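Local coordinates for mercuric reductase (Metallosphaera sedula, PDB 4YWO), which probably reduces mercuric ion to elemental mercury at the expense of NADPH, working as a homodimer with FAD as cofactor, at residues P125-V130 with V134-K139; V344-P349 with N409-I414. One frame throughout, in Å; residues are numbered along the deposited sequence.

Interaction 1: residues P125-V130 with V134-K139; sequences PHAVKV and VIEAEK
A beta hairpin, two strands of the small three-stranded antiparallel sheet carried by the FAD-binding part of the enzyme, pairs Val128 with Ile135. The two strands run at 152° to each other, and strand 127-130 is the central one, with strand 120-124 along its other edge. Val128 and Ile135 form a hydrogen-bonded pair: Ile135 N reaches Val128 O over 2.9 Å in an almost straight bond, N-H...O 178°, and Val128 N returns a bond to Ile135 O. At the next hydrogen-bonded site Ala137 N donates to His126 O, so the pairing continues one residue beyond strand 127-130. Between these sites lies the non-hydrogen-bonded pair of Ala127 and Glu136, where the CA of Ala127 comes within 3.2 Å of Ile135 O in a CA-H...O contact.

The two faces of the hairpin differ in character. Branched aliphatic residues suit the buried one: Val128 CG2 lies 3.9 Å from Ile135 CB, and Val130 CG1 meets Ile135 CG1 at 3.8 Å, with the isoleucine chain slanting across both valines. Ile44 of strand 42-45 packs against the two valines, and the side chain of Val130 comes within about 6 Å of the bound FAD, nearest atoms. On the other face the small Ala127 lets Val134 CG1 approach its CB, while Glu136 CG runs alongside the same methyl, with the chain extended beyond it.

Near the corner that the chain turns at Glu138, the His126 ring reaches across. With CG anti to its own carbonyl carbon (chi1 -78°), the ring brings its edge, in plane, to the carbonyl oxygens of Ala137 and Glu138; CD2 stands 3.1 Å from Ala137 O.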
# COMPACT_ATOMS: atom_id res chain seq x y z
N PRO A 125 44.74 -13.20 6.63
CA PRO A 125 43.58 -12.86 7.46
C PRO A 125 43.36 -11.39 7.63
O PRO A 125 42.23 -11.01 8.12
CB PRO A 125 43.96 -13.47 8.83
CG PRO A 125 44.83 -14.62 8.48
CD PRO A 125 45.66 -14.10 7.38
N HIS A 126 44.30 -10.50 7.29
CA HIS A 126 44.13 -9.06 7.39
C HIS A 126 44.44 -8.26 6.13
O HIS A 126 44.60 -7.07 6.20
CB HIS A 126 44.96 -8.38 8.51
CG HIS A 126 44.36 -8.56 9.84
ND1 HIS A 126 44.78 -9.58 10.68
CD2 HIS A 126 43.31 -7.94 10.47
CE1 HIS A 126 44.02 -9.60 11.77
NE2 HIS A 126 43.14 -8.59 11.68
N ALA A 127 44.49 -8.91 4.95
CA ALA A 127 44.87 -8.22 3.74
C ALA A 127 44.30 -8.82 2.48
O ALA A 127 44.10 -10.07 2.38
CB ALA A 127 46.45 -8.29 3.56
N VAL A 128 44.08 -7.93 1.54
CA VAL A 128 43.68 -8.28 0.20
C VAL A 128 44.76 -7.73 -0.74
O VAL A 128 45.50 -6.79 -0.38
CB VAL A 128 42.27 -7.75 -0.22
CG1 VAL A 128 41.19 -8.40 0.65
CG2 VAL A 128 42.23 -6.27 -0.11
N LYS A 129 44.75 -8.27 -1.93
CA LYS A 129 45.39 -7.66 -3.06
C LYS A 129 44.37 -7.11 -4.02
O LYS A 129 43.35 -7.77 -4.32
CB LYS A 129 46.39 -8.68 -3.76
CG LYS A 129 45.69 -9.87 -4.38
CD LYS A 129 46.63 -10.88 -5.14
CE LYS A 129 45.82 -12.13 -5.55
NZ LYS A 129 46.55 -13.07 -6.47
N VAL A 130 44.69 -5.93 -4.52
CA VAL A 130 43.96 -5.38 -5.65
C VAL A 130 44.94 -4.60 -6.55
O VAL A 130 45.64 -3.74 -6.12
CB VAL A 130 42.73 -4.56 -5.16
CG1 VAL A 130 43.12 -3.54 -4.13
CG2 VAL A 130 41.92 -4.04 -6.32
N VAL A 134 48.96 -4.39 -1.95
CA VAL A 134 48.49 -4.90 -0.66
C VAL A 134 47.67 -3.82 0.05
O VAL A 134 48.09 -2.69 0.23
CB VAL A 134 49.64 -5.35 0.26
CG1 VAL A 134 49.11 -5.86 1.54
CG2 VAL A 134 50.40 -6.51 -0.43
N ILE A 135 46.46 -4.21 0.46
CA ILE A 135 45.59 -3.38 1.29
C ILE A 135 45.30 -4.18 2.54
O ILE A 135 44.68 -5.24 2.50
CB ILE A 135 44.29 -3.01 0.55
CG1 ILE A 135 44.55 -2.28 -0.79
CG2 ILE A 135 43.40 -2.17 1.48
CD1 ILE A 135 45.18 -0.93 -0.57
N GLU A 136 45.76 -3.67 3.67
CA GLU A 136 45.58 -4.25 4.97
C GLU A 136 44.51 -3.48 5.78
O GLU A 136 44.54 -2.25 5.80
CB GLU A 136 46.81 -4.21 5.81
CG GLU A 136 48.04 -4.74 5.13
CD GLU A 136 49.27 -4.65 6.07
OE1 GLU A 136 49.13 -5.20 7.21
OE2 GLU A 136 50.28 -4.06 5.69
N ALA A 137 43.71 -4.21 6.50
CA ALA A 137 42.71 -3.58 7.34
C ALA A 137 42.48 -4.38 8.59
O ALA A 137 42.55 -5.63 8.62
CB ALA A 137 41.43 -3.36 6.55
N GLU A 138 42.12 -3.69 9.68
CA GLU A 138 41.78 -4.28 10.95
C GLU A 138 40.49 -5.08 10.87
O GLU A 138 40.31 -6.09 11.51
CB GLU A 138 41.62 -3.18 12.03
CG GLU A 138 42.88 -2.36 12.29
CD GLU A 138 42.71 -1.23 13.31
OE1 GLU A 138 41.58 -0.93 13.69
OE2 GLU A 138 43.73 -0.60 13.69
N LYS A 139 39.57 -4.51 10.06
CA LYS A 139 38.31 -5.15 9.90
C LYS A 139 37.92 -5.13 8.40
O LYS A 139 38.26 -4.18 7.71
CB LYS A 139 37.21 -4.38 10.66
CG LYS A 139 37.38 -4.34 12.19
CD LYS A 139 37.07 -5.69 12.73
CE LYS A 139 37.47 -5.87 14.20
NZ LYS A 139 37.05 -4.65 14.93

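Interaction 2: residues V344-P349 with N409-I414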
# COMPACT_ATOMS: atom_id res chain seq x y z
N VAL A 344 8.65 -9.62 -2.37
CA VAL A 344 7.57 -9.33 -3.29
C VAL A 344 8.02 -9.71 -4.67
O VAL A 344 9.21 -9.53 -5.10
CB VAL A 344 7.18 -7.80 -3.32
CG1 VAL A 344 6.18 -7.43 -4.40
CG2 VAL A 344 6.66 -7.35 -1.95
N ILE A 345 7.10 -10.31 -5.36
CA ILE A 345 7.16 -10.55 -6.84
C ILE A 345 6.30 -9.53 -7.47
O ILE A 345 5.07 -9.45 -7.26
CB ILE A 345 6.74 -12.00 -7.14
CG1 ILE A 345 7.60 -12.99 -6.46
CG2 ILE A 345 6.80 -12.22 -8.67
CD1 ILE A 345 7.17 -14.44 -6.57
N PHE A 346 6.86 -8.66 -8.31
CA PHE A 346 6.20 -7.47 -8.82
C PHE A 346 5.49 -7.71 -10.18
O PHE A 346 5.35 -6.80 -10.96
CB PHE A 346 7.19 -6.33 -8.94
CG PHE A 346 7.63 -5.73 -7.64
CD1 PHE A 346 6.85 -4.70 -7.03
CD2 PHE A 346 8.79 -6.08 -7.00
CE1 PHE A 346 7.22 -4.15 -5.81
CE2 PHE A 346 9.16 -5.46 -5.80
CZ PHE A 346 8.37 -4.47 -5.26
N THR A 347 5.02 -8.95 -10.43
CA THR A 347 4.00 -9.12 -11.38
C THR A 347 2.76 -8.27 -11.01
O THR A 347 2.65 -7.79 -9.94
CB THR A 347 3.57 -10.58 -11.45
OG1 THR A 347 3.30 -11.12 -10.13
CG2 THR A 347 4.71 -11.48 -12.05
N GLN A 348 1.84 -8.21 -11.95
CA GLN A 348 0.50 -7.66 -11.70
C GLN A 348 -0.44 -8.83 -11.82
O GLN A 348 -0.58 -9.47 -12.90
CB GLN A 348 0.14 -6.67 -12.76
CG GLN A 348 -1.29 -6.12 -12.52
CD GLN A 348 -1.66 -5.07 -13.46
OE1 GLN A 348 -1.34 -5.16 -14.68
NE2 GLN A 348 -2.38 -4.01 -12.96
N PRO A 349 -1.21 -9.17 -10.80
CA PRO A 349 -1.11 -8.63 -9.40
C PRO A 349 0.16 -9.09 -8.73
O PRO A 349 0.80 -10.06 -9.22
CB PRO A 349 -2.32 -9.21 -8.73
CG PRO A 349 -2.49 -10.56 -9.36
CD PRO A 349 -2.19 -10.27 -10.84
N ASN A 409 -1.30 -4.43 -5.93
CA ASN A 409 -0.45 -3.58 -5.15
C ASN A 409 -0.29 -4.06 -3.72
O ASN A 409 -0.01 -3.28 -2.83
CB ASN A 409 -0.99 -2.16 -5.10
CG ASN A 409 -1.02 -1.49 -6.46
OD1 ASN A 409 -2.02 -0.75 -6.75
ND2 ASN A 409 0.01 -1.65 -7.24
N VAL A 410 -0.36 -5.41 -3.49
CA VAL A 410 -0.11 -5.90 -2.12
C VAL A 410 1.32 -5.60 -1.66
O VAL A 410 1.60 -5.69 -0.48
CB VAL A 410 -0.58 -7.34 -1.92
CG1 VAL A 410 -2.07 -7.51 -2.09
CG2 VAL A 410 0.18 -8.35 -2.78
N ALA A 411 2.23 -5.31 -2.57
CA ALA A 411 3.53 -4.88 -2.13
C ALA A 411 3.50 -3.68 -1.17
O ALA A 411 4.38 -3.59 -0.29
CB ALA A 411 4.37 -4.47 -3.32
N GLU A 412 2.46 -2.86 -1.26
CA GLU A 412 2.34 -1.60 -0.50
C GLU A 412 1.85 -1.86 0.91
O GLU A 412 1.97 -0.96 1.74
CB GLU A 412 1.48 -0.57 -1.22
CG GLU A 412 2.04 -0.11 -2.55
CD GLU A 412 3.41 0.63 -2.47
OE1 GLU A 412 3.76 0.95 -1.30
OE2 GLU A 412 4.17 0.75 -3.49
N MET A 413 1.18 -2.99 1.15
CA MET A 413 0.68 -3.35 2.48
C MET A 413 1.60 -4.31 3.23
O MET A 413 1.43 -4.51 4.43
CB MET A 413 -0.70 -4.00 2.43
CG MET A 413 -0.71 -5.44 2.04
SD MET A 413 -2.46 -5.96 1.86
CE MET A 413 -2.31 -7.74 1.77
N ILE A 414 2.61 -4.88 2.60
CA ILE A 414 3.42 -5.93 3.24
C ILE A 414 4.29 -5.30 4.28
O ILE A 414 4.66 -5.97 5.26
CB ILE A 414 4.18 -6.79 2.22
CG1 ILE A 414 4.46 -8.21 2.76
CG2 ILE A 414 5.46 -6.11 1.72
CD1 ILE A 414 3.24 -9.04 2.97
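Val344 presses its CG1 methyl against Ala411 CB at 3.6 Å, and within its own segment the same methyl lies over the centre of the Phe346 ring, 3.6 Å above the plane. The contact belongs to the dimerisation domain of the disulfide oxidoreductase fold: strand 343-345, at the edge of its five-stranded antiparallel sheet, meets the turn that leads into helix 414-422. Chi1 of 172° sets CG1 opposite the backbone N of Val344 and brings it against both the ring face and the alanine methyl. A beta-branched residue suits this place because both its methyls bear on Ala411, CG1 adding the Phe346 ring and CG2 adding Ile414 CG2 at 4.1 Å.

Ala411, small enough to let the turn come close, also offers its methyl to Phe346 CE1, 3.8 Å away in an oblique approach. The flat, apolar Phe346 ring also touches FAD and Lys62, a residue of the FAD site. The second subunit adds to the surroundings: its Met436 packs on Val344, and its backbone amides of Ile440 and Ala441 bind the carboxylate of Glu412, which is buried.

The Asn350 side chain links the two segments, OD1 accepting from Ala411 N and ND2 donating to Thr347 O. Thr347 OG1 in turn donates to Pro349 O, 2.9 Å away, bridging across the cis peptide between Gln348 and Pro349.

How the interactions relate
Interactions 1 and 2 lie on opposite sides of the chain's centre, their own centres 42 Å apart and their nearest atoms about 32 Å, so any connection between them is indirect. Bound FAD is the common neighbour. In interaction 1 the side chain of Val130 lies about 6 Å from FAD, nearest atoms. In interaction 2 the side chain of Phe346 touches FAD, at about 4 Å between nearest atoms. The first contact belongs to the nucleotide-binding part of the fold and lies entirely within one subunit. The second belongs to the dimerisation domain, where the partner chain contributes neighbours, and thus combines a cofactor contact with the subunit interface. Hydrogen-bonded strand pairing dominates one; apolar side-chain packing, the other.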